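Local coordinates for cellulose binding protein (Clavibacter michiganensis, PDB 4JJO) that binds polysaccharide as the expansin module of a larger protein, probably an endoglucanase acting on cellulose, and is linked to cell wall loosening, at residues A[9-13]-A[33-37]; A[20-25]-A[64-70]. All coordinates share one frame; numbering follows the deposited sequence.

Contact 1. Residues A[9-13]-A[33-37]; sequences HYSLG and MYVAV
In the double-psi beta-barrel domain of this expansin, Tyr10 and Tyr34 meet where strand 3-10 gives way to a loop that reaches Tyr34 of strand 34-38. The two rings form an offset edge-to-face pair. The edge of Tyr34 is turned toward the face of Tyr10, with centroids 5.8 Å apart and planes at 89°. Tyr10 OH lies near the plane of the Tyr34 ring, 3.6 Å from Tyr34 CE1. The methyl group of Ala36 also meets the Tyr10 ring, with Ala36 CB 4.0 Å from Tyr10 CE2.

Strand 76-80 lies between these two strands in the barrel sheet and hydrogen-bonds to both through the backbone. Direct contact across the segments is therefore made largely by side chains and by the loop after Tyr10. Tyr34 CG sits between its own backbone N and carbonyl carbon (chi1 57°), and from there the ring extends to the loop. Its hydroxyl accepts a nearly straight hydrogen bond from Leu12 N (2.9 Å, 172° at the hydrogen). The Leu12 side chain runs obliquely to the Tyr34 side chain, with Leu12 CG 3.8 Å from Tyr34 CE1. A water 2.7 Å from Tyr34 OH lies in the ring plane and donates to Gly13 O. The loop is also braced by an ST turn, in which Ser11 OG accepts from Gly13 N at 3.1 Å.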
loop_
_atom_site.group_PDB
_atom_site.type_symbol
_atom_site.label_atom_id
_atom_site.label_comp_id
_atom_site.label_asym_id
_atom_site.label_seq_id
_atom_site.Cartn_x
_atom_site.Cartn_y
_atom_site.Cartn_z
ATOM N N HIS A 9 10.014 -17.098 3.839
ATOM C CA HIS A 9 8.819 -16.669 4.562
ATOM C C HIS A 9 9.117 -15.996 5.895
ATOM O O HIS A 9 10.155 -16.239 6.510
ATOM C CB HIS A 9 7.865 -17.845 4.775
ATOM C CG HIS A 9 8.483 -19.011 5.481
ATOM N ND1 HIS A 9 8.629 -19.060 6.853
ATOM C CD2 HIS A 9 8.979 -20.177 5.009
ATOM C CE1 HIS A 9 9.191 -20.204 7.191
ATOM N NE2 HIS A 9 9.414 -20.903 6.092
ATOM N N TYR A 10 8.188 -15.144 6.320
ATOM C CA TYR A 10 8.263 -14.481 7.614
ATOM C C TYR A 10 6.844 -14.197 8.088
ATOM O O TYR A 10 5.875 -14.542 7.406
ATOM C CB TYR A 10 9.064 -13.182 7.512
ATOM C CG TYR A 10 8.249 -11.977 7.103
ATOM C CD1 TYR A 10 8.111 -10.890 7.954
ATOM C CD2 TYR A 10 7.619 -11.926 5.869
ATOM C CE1 TYR A 10 7.373 -9.785 7.587
ATOM C CE2 TYR A 10 6.875 -10.828 5.494
ATOM C CZ TYR A 10 6.757 -9.760 6.357
ATOM O OH TYR A 10 6.021 -8.658 5.992
ATOM N N SER A 11 6.711 -13.581 9.256
ATOM C CA SER A 11 5.389 -13.274 9.786
ATOM C C SER A 11 5.347 -11.941 10.518
ATOM O O SER A 11 6.239 -11.621 11.303
ATOM C CB SER A 11 4.929 -14.381 10.737
ATOM O OG SER A 11 3.532 -14.297 10.962
ATOM N N LEU A 12 4.301 -11.167 10.246
ATOM C CA LEU A 12 3.995 -9.976 11.028
ATOM C C LEU A 12 3.135 -10.360 12.226
ATOM O O LEU A 12 2.825 -9.525 13.078
ATOM C CB LEU A 12 3.251 -8.955 10.167
ATOM C CG LEU A 12 4.071 -8.298 9.059
ATOM C CD1 LEU A 12 3.189 -7.393 8.216
ATOM C CD2 LEU A 12 5.230 -7.519 9.655
ATOM N N GLY A 13 2.756 -11.634 12.283
ATOM C CA GLY A 13 1.892 -12.139 13.330
ATOM C C GLY A 13 0.523 -11.492 13.313
ATOM O O GLY A 13 -0.008 -11.153 12.253
ATOM N N MET A 33 -2.385 -12.822 3.290
ATOM C CA MET A 33 -1.616 -12.893 2.055
ATOM C C MET A 33 -0.914 -11.564 1.820
ATOM O O MET A 33 -1.498 -10.619 1.288
ATOM C CB MET A 33 -2.525 -13.233 0.876
ATOM C CG MET A 33 -3.207 -14.589 0.993
ATOM S SD MET A 33 -2.038 -15.963 1.036
ATOM C CE MET A 33 -3.137 -17.341 1.342
ATOM N N TYR A 34 0.344 -11.500 2.237
ATOM C CA TYR A 34 1.130 -10.282 2.111
ATOM C C TYR A 34 2.587 -10.629 1.859
ATOM O O TYR A 34 2.965 -11.800 1.893
ATOM C CB TYR A 34 0.998 -9.422 3.368
ATOM C CG TYR A 34 1.387 -10.123 4.651
ATOM C CD1 TYR A 34 2.691 -10.085 5.117
ATOM C CD2 TYR A 34 0.442 -10.807 5.404
ATOM C CE1 TYR A 34 3.047 -10.719 6.292
ATOM C CE2 TYR A 34 0.786 -11.440 6.579
ATOM C CZ TYR A 34 2.089 -11.391 7.019
ATOM O OH TYR A 34 2.435 -12.025 8.190
ATOM N N VAL A 35 3.403 -9.612 1.612
ATOM C CA VAL A 35 4.787 -9.837 1.221
ATOM C C VAL A 35 5.658 -8.633 1.544
ATOM O O VAL A 35 5.193 -7.492 1.527
ATOM C CB VAL A 35 4.880 -10.125 -0.291
ATOM C CG1 VAL A 35 4.395 -8.925 -1.091
ATOM C CG2 VAL A 35 6.299 -10.503 -0.686
ATOM N N ALA A 36 6.922 -8.904 1.857
ATOM C CA ALA A 36 7.930 -7.868 1.993
ATOM C C ALA A 36 8.828 -7.924 0.767
ATOM O O ALA A 36 9.281 -8.998 0.369
ATOM C CB ALA A 36 8.741 -8.077 3.250
ATOM N N VAL A 37 9.082 -6.767 0.166
ATOM C CA VAL A 37 9.845 -6.713 -1.075
ATOM C C VAL A 37 11.179 -6.006 -0.879
ATOM O O VAL A 37 11.355 -5.240 0.067
ATOM C CB VAL A 37 9.054 -6.001 -2.190
ATOM C CG1 VAL A 37 7.804 -6.795 -2.544
ATOM C CG2 VAL A 37 8.693 -4.579 -1.778
HETATM O O HOH W 1 0.500 -12.725 9.897
#

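Contact 2. Residues A[20-25]-A[64-70]; sequences NGNCSM and QVADQCH
Asp67 holds the backbone of Asn22 through its carboxylate. The CB of Asp67 points away from the 20-25 loop, but with CG anti to the backbone N (chi1 -151°) the carboxylate comes back to it, and Asp67 OD1 accepts from Asn22 N at 2.9 Å. The donor stands well above the carboxylate plane, 62° out of it. Gln68 N reaches the same oxygen from the opposite face, at 2.8 Å. Two backbone N-H groups thus grip one oxygen and help to fix the rotation of the carboxylate.

Beyond Asp67, the side chains of Asn22 and Gln68 run side by side and point the same way, with their amide planes 28° apart. Gln68 OE1 has its hydrogen bond with Ser39, at the start of helix 39-42. Gln68 CG also lies over the centre of one face of the His70 ring.

Residues 21-24 form a type I beta turn in the long loop between strands 3-10 and 34-38 of the double-psi barrel domain. The turn rests on strand 59-69. Gly21 CA makes a CH...O contact with Ala66 O at 3.4 Å, and Cys23 N gives that oxygen a weak hydrogen bond. The Cys23 side chain points at the strand, with Cys23 SG 3.5 Å from Ala66 C. This sulfur also forms the disulfide with Cys48.

At the other end Met25, in one of two modelled conformers, and the extended Gln64 approach from opposite directions. Asn20 N and ND2 both donate to Met25 O, which holds the ends of residues 20-25 together around the turn. Asn20 OD1 accepts from Asn16 N.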
loop_
_atom_site.group_PDB
_atom_site.type_symbol
_atom_site.label_atom_id
_atom_site.label_comp_id
_atom_site.label_asym_id
_atom_site.label_seq_id
_atom_site.Cartn_x
_atom_site.Cartn_y
_atom_site.Cartn_z
ATOM N N ASN A 20 1.201 -1.630 10.408
ATOM C CA ASN A 20 1.754 -2.962 10.189
ATOM C C ASN A 20 2.619 -3.013 8.938
ATOM O O ASN A 20 2.180 -2.644 7.846
ATOM C CB ASN A 20 0.631 -3.988 10.094
ATOM C CG ASN A 20 -0.213 -4.040 11.350
ATOM O OD1 ASN A 20 0.072 -4.803 12.272
ATOM N ND2 ASN A 20 -1.256 -3.216 11.396
ATOM N N GLY A 21 3.854 -3.474 9.105
ATOM C CA GLY A 21 4.822 -3.477 8.026
ATOM C C GLY A 21 5.373 -2.081 7.821
ATOM O O GLY A 21 4.869 -1.122 8.407
ATOM N N ASN A 22 6.410 -1.960 7.000
ATOM C CA ASN A 22 6.986 -0.656 6.711
ATOM C C ASN A 22 5.959 0.248 6.034
ATOM O O ASN A 22 6.047 1.472 6.120
ATOM C CB ASN A 22 8.233 -0.800 5.839
ATOM C CG ASN A 22 9.207 0.349 6.026
ATOM O OD1 ASN A 22 8.816 1.474 6.341
ATOM N ND2 ASN A 22 10.487 0.064 5.843
ATOM N N CYS A 23 4.978 -0.363 5.376
ATOM C CA CYS A 23 3.912 0.383 4.709
ATOM C C CYS A 23 2.875 0.941 5.689
ATOM O O CYS A 23 1.973 1.679 5.290
ATOM C CB CYS A 23 3.213 -0.506 3.679
ATOM S SG CYS A 23 4.226 -0.937 2.249
ATOM N N SER A 24 3.002 0.584 6.963
ATOM C CA SER A 24 2.099 1.072 8.004
ATOM C C SER A 24 0.624 0.817 7.691
ATOM O O SER A 24 -0.214 1.708 7.830
ATOM C CB SER A 24 2.318 2.567 8.238
ATOM O OG SER A 24 3.686 2.843 8.481
ATOM N N MET A 25 0.309 -0.404 7.276
ATOM C CA MET A 25 -1.068 -0.775 6.996
ATOM C C MET A 25 -1.890 -0.757 8.283
ATOM O O MET A 25 -1.392 -1.123 9.348
ATOM C CB MET A 25 -1.123 -2.166 6.362
ATOM C CG MET A 25 -0.434 -2.266 5.009
ATOM S SD MET A 25 -1.027 -1.047 3.820
ATOM C CE MET A 25 -0.260 -1.646 2.314
ATOM N N GLN A 64 -0.532 -8.826 -1.038
ATOM C CA GLN A 64 -0.445 -7.379 -0.910
ATOM C C GLN A 64 0.959 -6.987 -0.463
ATOM O O GLN A 64 1.491 -7.541 0.500
ATOM C CB GLN A 64 -1.469 -6.868 0.109
ATOM C CG GLN A 64 -1.381 -5.370 0.377
ATOM C CD GLN A 64 -2.435 -4.857 1.354
ATOM O OE1 GLN A 64 -2.597 -3.648 1.518
ATOM N NE2 GLN A 64 -3.150 -5.768 2.007
ATOM N N VAL A 65 1.564 -6.039 -1.168
ATOM C CA VAL A 65 2.862 -5.521 -0.762
ATOM C C VAL A 65 2.666 -4.682 0.493
ATOM O O VAL A 65 1.972 -3.667 0.470
ATOM C CB VAL A 65 3.514 -4.672 -1.864
ATOM C CG1 VAL A 65 4.753 -3.977 -1.325
ATOM C CG2 VAL A 65 3.867 -5.535 -3.066
ATOM N N ALA A 66 3.281 -5.113 1.589
ATOM C CA ALA A 66 2.997 -4.538 2.895
ATOM C C ALA A 66 4.248 -4.132 3.660
ATOM O O ALA A 66 4.150 -3.507 4.715
ATOM C CB ALA A 66 2.214 -5.536 3.719
ATOM N N ASP A 67 5.420 -4.479 3.141
ATOM C CA ASP A 67 6.636 -4.386 3.940
ATOM C C ASP A 67 7.886 -4.299 3.070
ATOM O O ASP A 67 7.836 -4.553 1.866
ATOM C CB ASP A 67 6.733 -5.619 4.841
ATOM C CG ASP A 67 7.471 -5.348 6.141
ATOM O OD1 ASP A 67 8.072 -4.262 6.284
ATOM O OD2 ASP A 67 7.443 -6.231 7.026
ATOM N N GLN A 68 9.005 -3.945 3.696
ATOM C CA GLN A 68 10.295 -3.908 3.018
ATOM C C GLN A 68 11.231 -4.979 3.567
ATOM O O GLN A 68 11.418 -5.095 4.778
ATOM C CB GLN A 68 10.947 -2.532 3.178
ATOM C CG GLN A 68 12.391 -2.470 2.682
ATOM C CD GLN A 68 12.947 -1.054 2.599
ATOM O OE1 GLN A 68 13.977 -0.826 1.967
ATOM N NE2 GLN A 68 12.275 -0.103 3.239
ATOM N N CYS A 69 11.818 -5.757 2.664
ATOM C CA CYS A 69 12.832 -6.739 3.027
ATOM C C CYS A 69 14.205 -6.176 2.694
ATOM O O CYS A 69 14.662 -6.272 1.556
ATOM C CB CYS A 69 12.611 -8.047 2.268
ATOM S SG CYS A 69 13.832 -9.338 2.637
ATOM N N HIS A 70 14.859 -5.591 3.693
ATOM C CA HIS A 70 16.132 -4.912 3.480
ATOM C C HIS A 70 17.224 -5.852 2.972
ATOM O O HIS A 70 18.101 -5.434 2.216
ATOM C CB HIS A 70 16.595 -4.236 4.773
ATOM C CG HIS A 70 15.695 -3.133 5.236
ATOM N ND1 HIS A 70 14.661 -3.336 6.125
ATOM C CD2 HIS A 70 15.677 -1.813 4.935
ATOM C CE1 HIS A 70 14.044 -2.189 6.350
ATOM N NE2 HIS A 70 14.643 -1.249 5.639
#

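Both contacts belong to the double-psi beta-barrel domain, and their centres lie 8 Å apart. Their segments alternate along the chain: 9-13, 20-25, 33-37, then 64-70. Strands 34-38 and 59-69 are parallel neighbours in one sheet and join the two contacts directly. Val37 O probably accepts a hydrogen bond from Cys69 N at 2.7 Å, and Ala36 CB packs on Asp67 CB. A second link is the probable hydrogen bond between Tyr10 OH and Asp67 OD2. The long connection between strands 3-10 and 34-38 is thus tied to the barrel near its start by contact 1 and further along by contact 2.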